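Local structure of sugar-binding transport ATP-binding protein (Pyrococcus horikoshii, 1V43) at residues 309-314 against 350-355; 292-297 against 337-342. The protein binds ATP and probably hydrolyses it to drive sugar uptake, as the ATPase subunit of an ABC transporter. All coordinates share one frame; numbering follows the deposited sequence.

Interaction 1 of 2, residues 309-314 against 350-355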
loop_
_atom_site.group_PDB
_atom_site.type_symbol
_atom_site.label_atom_id
_atom_site.label_comp_id
_atom_site.label_asym_id
_atom_site.label_seq_id
_atom_site.Cartn_x
_atom_site.Cartn_y
_atom_site.Cartn_z
ATOM N N ARG A 309 17.977 -20.952 12.635
ATOM C CA ARG A 309 17.499 -20.203 13.795
ATOM C C ARG A 309 18.480 -19.080 14.166
ATOM O O ARG A 309 19.675 -19.167 13.875
ATOM C CB ARG A 309 17.349 -21.142 15.002
ATOM C CG ARG A 309 15.956 -21.705 15.263
ATOM C CD ARG A 309 15.546 -22.826 14.312
ATOM N NE ARG A 309 14.250 -23.386 14.705
ATOM C CZ ARG A 309 13.559 -24.279 14.002
ATOM N NH1 ARG A 309 14.026 -24.736 12.851
ATOM N NH2 ARG A 309 12.391 -24.715 14.448
ATOM N N LEU A 310 17.964 -18.026 14.800
ATOM C CA LEU A 310 18.783 -16.896 15.251
ATOM C C LEU A 310 17.969 -16.135 16.283
ATOM O O LEU A 310 16.946 -15.539 15.951
ATOM C CB LEU A 310 19.130 -15.931 14.108
ATOM C CG LEU A 310 19.520 -16.424 12.713
ATOM C CD1 LEU A 310 18.265 -16.770 11.921
ATOM C CD2 LEU A 310 20.287 -15.329 11.983
ATOM N N ILE A 311 18.409 -16.157 17.534
ATOM C CA ILE A 311 17.683 -15.452 18.581
ATOM C C ILE A 311 17.972 -13.956 18.516
ATOM O O ILE A 311 19.114 -13.540 18.330
ATOM C CB ILE A 311 18.041 -16.000 19.986
ATOM C CG1 ILE A 311 17.448 -17.407 20.146
ATOM C CG2 ILE A 311 17.514 -15.061 21.069
ATOM C CD1 ILE A 311 17.613 -18.022 21.531
ATOM N N GLY A 312 16.926 -13.151 18.652
ATOM C CA GLY A 312 17.107 -11.718 18.592
ATOM C C GLY A 312 16.034 -10.992 19.359
ATOM O O GLY A 312 15.057 -11.598 19.792
ATOM N N LYS A 313 16.215 -9.691 19.540
ATOM C CA LYS A 313 15.236 -8.886 20.254
ATOM C C LYS A 313 14.422 -8.055 19.283
ATOM O O LYS A 313 14.949 -7.528 18.299
ATOM C CB LYS A 313 15.917 -7.951 21.266
ATOM C CG LYS A 313 16.418 -8.655 22.518
ATOM C CD LYS A 313 17.010 -7.671 23.512
ATOM C CE LYS A 313 17.466 -8.374 24.782
ATOM N NZ LYS A 313 18.042 -7.409 25.759
ATOM N N VAL A 314 13.131 -7.957 19.568
ATOM C CA VAL A 314 12.217 -7.176 18.757
ATOM C C VAL A 314 12.470 -5.703 19.024
ATOM O O VAL A 314 12.350 -5.246 20.154
ATOM C CB VAL A 314 10.757 -7.464 19.126
ATOM C CG1 VAL A 314 9.841 -6.598 18.288
ATOM C CG2 VAL A 314 10.450 -8.937 18.923
ATOM N N GLU A 350 12.588 -11.019 23.363
ATOM C CA GLU A 350 13.491 -11.786 22.520
ATOM C C GLU A 350 12.667 -12.829 21.769
ATOM O O GLU A 350 11.675 -13.334 22.294
ATOM C CB GLU A 350 14.544 -12.465 23.396
ATOM C CG GLU A 350 15.940 -12.451 22.828
ATOM C CD GLU A 350 16.961 -12.959 23.821
ATOM O OE1 GLU A 350 16.819 -14.118 24.278
ATOM O OE2 GLU A 350 17.902 -12.199 24.146
ATOM N N VAL A 351 13.070 -13.139 20.540
ATOM C CA VAL A 351 12.351 -14.117 19.723
ATOM C C VAL A 351 13.308 -15.013 18.945
ATOM O O VAL A 351 14.416 -14.603 18.614
ATOM C CB VAL A 351 11.409 -13.419 18.701
ATOM C CG1 VAL A 351 10.361 -12.602 19.430
ATOM C CG2 VAL A 351 12.215 -12.519 17.760
ATOM N N LYS A 352 12.886 -16.246 18.678
ATOM C CA LYS A 352 13.701 -17.168 17.899
ATOM C C LYS A 352 13.213 -17.015 16.473
ATOM O O LYS A 352 12.150 -17.514 16.122
ATOM C CB LYS A 352 13.494 -18.624 18.333
ATOM C CG LYS A 352 14.319 -19.071 19.522
ATOM C CD LYS A 352 13.964 -20.508 19.926
ATOM C CE LYS A 352 14.597 -20.892 21.266
ATOM N NZ LYS A 352 14.068 -22.188 21.793
ATOM N N VAL A 353 13.982 -16.315 15.654
ATOM C CA VAL A 353 13.601 -16.116 14.272
ATOM C C VAL A 353 13.983 -17.347 13.458
ATOM O O VAL A 353 15.126 -17.803 13.495
ATOM C CB VAL A 353 14.293 -14.882 13.687
ATOM C CG1 VAL A 353 13.905 -14.730 12.230
ATOM C CG2 VAL A 353 13.897 -13.631 14.479
ATOM N N ILE A 354 13.016 -17.881 12.722
ATOM C CA ILE A 354 13.240 -19.059 11.896
ATOM C C ILE A 354 13.223 -18.703 10.411
ATOM O O ILE A 354 12.195 -18.267 9.891
ATOM C CB ILE A 354 12.149 -20.122 12.144
ATOM C CG1 ILE A 354 11.920 -20.302 13.645
ATOM C CG2 ILE A 354 12.574 -21.450 11.541
ATOM C CD1 ILE A 354 10.898 -21.376 13.982
ATOM N N MET A 355 14.360 -18.895 9.742
ATOM C CA MET A 355 14.498 -18.619 8.313
ATOM C C MET A 355 14.282 -19.874 7.453
ATOM O O MET A 355 14.775 -20.969 7.784
ATOM C CB MET A 355 15.899 -18.076 7.992
ATOM C CG MET A 355 16.390 -16.945 8.877
ATOM S SD MET A 355 17.893 -16.171 8.215
ATOM C CE MET A 355 18.637 -17.558 7.337
#
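G312 and V351 form a hydrogen-bonded antiparallel pair: V351 N reaches G312 O at 2.6 Å, nearly on the line of the C=O bond, and G312 N reaches V351 O at 2.9 Å. The next such pair, L310 and V353, is less regular. V353 N comes to L310 O at 3.1 Å from above the carbonyl plane, while the return bond from L310 N to V353 O is weak, with an N-H...O angle of 131°. V353 O also receives a CA-H group, with R309 CA 3.4 Å away. Strands 307-319 and 350-356 are neighbours in the antiparallel sheet of the OB-type TOBE region. On the face carrying I311 and K352, K352 CG runs alongside I311 CG1 at 3.6 Å, and the lysine NZ forms a salt bridge with E296. The R309 guanidinium lies with one face over I354, whose CD1 is 3.7 Å from R309 NH2; a bend at chi2 (76°) carries the group there. On the other face L310 CD1 meets M355 CG at 3.6 Å, apolar chains suited to a side packed against F330 and F286. G312 adds no side chain to this face, where a CB would lie near V353 CG2.

Interaction 2 of 2, residues 292-297 against 337-342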
loop_
_atom_site.group_PDB
_atom_site.type_symbol
_atom_site.label_atom_id
_atom_site.label_comp_id
_atom_site.label_asym_id
_atom_site.label_seq_id
_atom_site.Cartn_x
_atom_site.Cartn_y
_atom_site.Cartn_z
ATOM N N HIS A 292 9.312 -14.932 4.417
ATOM C CA HIS A 292 9.914 -16.256 4.324
ATOM C C HIS A 292 10.614 -16.626 5.618
ATOM O O HIS A 292 11.450 -17.526 5.663
ATOM C CB HIS A 292 10.879 -16.361 3.132
ATOM C CG HIS A 292 10.189 -16.300 1.803
ATOM N ND1 HIS A 292 8.872 -16.672 1.639
ATOM C CD2 HIS A 292 10.610 -15.859 0.592
ATOM C CE1 HIS A 292 8.506 -16.453 0.390
ATOM N NE2 HIS A 292 9.541 -15.959 -0.267
ATOM N N MET A 293 10.242 -15.918 6.673
ATOM C CA MET A 293 10.771 -16.150 8.007
ATOM C C MET A 293 9.563 -16.233 8.914
ATOM O O MET A 293 8.448 -15.879 8.520
ATOM C CB MET A 293 11.651 -14.982 8.456
ATOM C CG MET A 293 12.931 -14.796 7.652
ATOM S SD MET A 293 13.688 -13.184 7.956
ATOM C CE MET A 293 14.333 -13.472 9.390
ATOM N N THR A 294 9.781 -16.699 10.134
ATOM C CA THR A 294 8.705 -16.799 11.104
ATOM C C THR A 294 9.332 -16.715 12.491
ATOM O O THR A 294 10.538 -16.508 12.616
ATOM C CB THR A 294 7.937 -18.121 10.940
ATOM O OG1 THR A 294 6.710 -18.051 11.682
ATOM C CG2 THR A 294 8.772 -19.305 11.437
ATOM N N VAL A 295 8.514 -16.847 13.527
ATOM C CA VAL A 295 9.006 -16.795 14.906
ATOM C C VAL A 295 8.623 -18.091 15.622
ATOM O O VAL A 295 7.536 -18.614 15.408
ATOM C CB VAL A 295 8.377 -15.614 15.691
ATOM C CG1 VAL A 295 8.653 -15.775 17.166
ATOM C CG2 VAL A 295 8.941 -14.289 15.213
ATOM N N GLU A 296 9.508 -18.604 16.469
ATOM C CA GLU A 296 9.215 -19.830 17.206
ATOM C C GLU A 296 7.916 -19.710 17.991
ATOM O O GLU A 296 7.629 -18.661 18.579
ATOM C CB GLU A 296 10.332 -20.160 18.197
ATOM C CG GLU A 296 9.952 -21.311 19.137
ATOM C CD GLU A 296 10.976 -21.557 20.231
ATOM O OE1 GLU A 296 11.135 -20.663 21.118
ATOM O OE2 GLU A 296 11.616 -22.653 20.205
ATOM N N GLY A 297 7.152 -20.800 18.006
ATOM C CA GLY A 297 5.894 -20.833 18.728
ATOM C C GLY A 297 4.834 -19.969 18.089
ATOM O O GLY A 297 4.328 -19.037 18.708
ATOM N N VAL A 337 10.337 -9.188 9.803
ATOM C CA VAL A 337 9.695 -10.488 9.737
ATOM C C VAL A 337 8.188 -10.243 9.619
ATOM O O VAL A 337 7.592 -9.528 10.431
ATOM C CB VAL A 337 9.985 -11.322 10.997
ATOM C CG1 VAL A 337 9.160 -12.603 10.977
ATOM C CG2 VAL A 337 11.476 -11.659 11.064
ATOM N N LYS A 338 7.571 -10.831 8.602
ATOM C CA LYS A 338 6.147 -10.631 8.401
ATOM C C LYS A 338 5.316 -11.816 8.868
ATOM O O LYS A 338 5.454 -12.917 8.350
ATOM C CB LYS A 338 5.867 -10.349 6.925
ATOM C CG LYS A 338 4.402 -10.139 6.611
ATOM C CD LYS A 338 4.215 -9.847 5.136
ATOM C CE LYS A 338 2.746 -9.720 4.781
ATOM N NZ LYS A 338 2.554 -9.324 3.366
ATOM N N LEU A 339 4.452 -11.577 9.849
ATOM C CA LEU A 339 3.590 -12.621 10.379
ATOM C C LEU A 339 2.129 -12.331 10.037
ATOM O O LEU A 339 1.674 -11.194 10.149
ATOM C CB LEU A 339 3.721 -12.693 11.894
ATOM C CG LEU A 339 5.120 -12.891 12.471
ATOM C CD1 LEU A 339 5.052 -12.737 13.986
ATOM C CD2 LEU A 339 5.654 -14.269 12.076
ATOM N N PRO A 340 1.378 -13.359 9.610
ATOM C CA PRO A 340 -0.040 -13.184 9.265
ATOM C C PRO A 340 -0.846 -12.869 10.520
ATOM O O PRO A 340 -0.485 -13.303 11.614
ATOM C CB PRO A 340 -0.432 -14.543 8.676
ATOM C CG PRO A 340 0.888 -15.073 8.121
ATOM C CD PRO A 340 1.863 -14.695 9.218
ATOM N N GLY A 341 -1.924 -12.104 10.369
ATOM C CA GLY A 341 -2.759 -11.786 11.514
ATOM C C GLY A 341 -2.209 -10.731 12.455
ATOM O O GLY A 341 -1.181 -10.106 12.176
ATOM N N HIS A 342 -2.894 -10.553 13.582
ATOM C CA HIS A 342 -2.532 -9.557 14.594
ATOM C C HIS A 342 -1.781 -10.242 15.736
ATOM O O HIS A 342 -2.320 -11.124 16.405
ATOM C CB HIS A 342 -3.818 -8.883 15.118
ATOM C CG HIS A 342 -3.606 -7.535 15.748
ATOM N ND1 HIS A 342 -2.961 -6.500 15.102
ATOM C CD2 HIS A 342 -3.995 -7.040 16.949
ATOM C CE1 HIS A 342 -2.962 -5.429 15.877
ATOM N NE2 HIS A 342 -3.583 -5.730 17.003
HETATM O O HOH W 1 5.727 -15.520 8.362
#
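V337 opens the contact with its two methyl groups divided between a side chain and a backbone. With CG1 anti to the backbone N (chi1 173°), CG2 is anti to the carbonyl carbon and meets the methyl end of M293, whose CE lies 3.8 Å away; the two side chains cross at about a right angle. The bend in the methionine at chi3 (76°) turns CE to this meeting, and a flexible, unbranched thioether suits a place also bordered by V353, M355 and F330. CG1 instead faces the backbone and lies 4.2 Å from T294 CA. Shortening this side chain to an alanine would remove both methyls, and is likely to open a gap beside M293 CE and the backbone at T294, leaving the methionine end held mainly by the sheet residues around it.

K338 takes part through its carbonyl. A water donates to K338 O at 2.6 Å and to M293 O at 2.7 Å, joining two acceptors that could not bond to each other directly. The extended lysine chain leads away from strand 293-295, and its NZ forms a salt bridge with D323 of the second subunit. Strands 293-295 and 333-340 are the outermost strands of one five-stranded antiparallel sheet, curled so that its ends approach, as in the barrel of an OB fold. Their short axes make an angle of 68°, and no direct hydrogen bond joins the segments; the two strands meet through this water and through side chains.

L339 then brings its branched end in. CD2 comes within 3.9 Å of T294 OG1, crossing the threonine at about a right angle. The other methyl, CD1, lies a looser 4.4 Å from V295 CG2, and both leucine and valine also pack on L326, a setting that suits branched apolar chains.

Interactions 1 and 2 belong to the same sheet, their centres 11 Å apart, and alternate along the chain. Interaction 1 joins neighbouring strands, so backbone hydrogen bonds dominate; it is only partly buried, and one face mixes charged chains with isoleucines while the other is apolar. Interaction 2 is buried and smaller, bringing the sheet's two outermost strands together through methyl groups and a bridging water. Strand 293-295 connects them: I354 N probably bonds to T294 O, and M293 packs on V353 on the buried side, with the salt bridge between K352 and E296 as the surface counterpart of that packing.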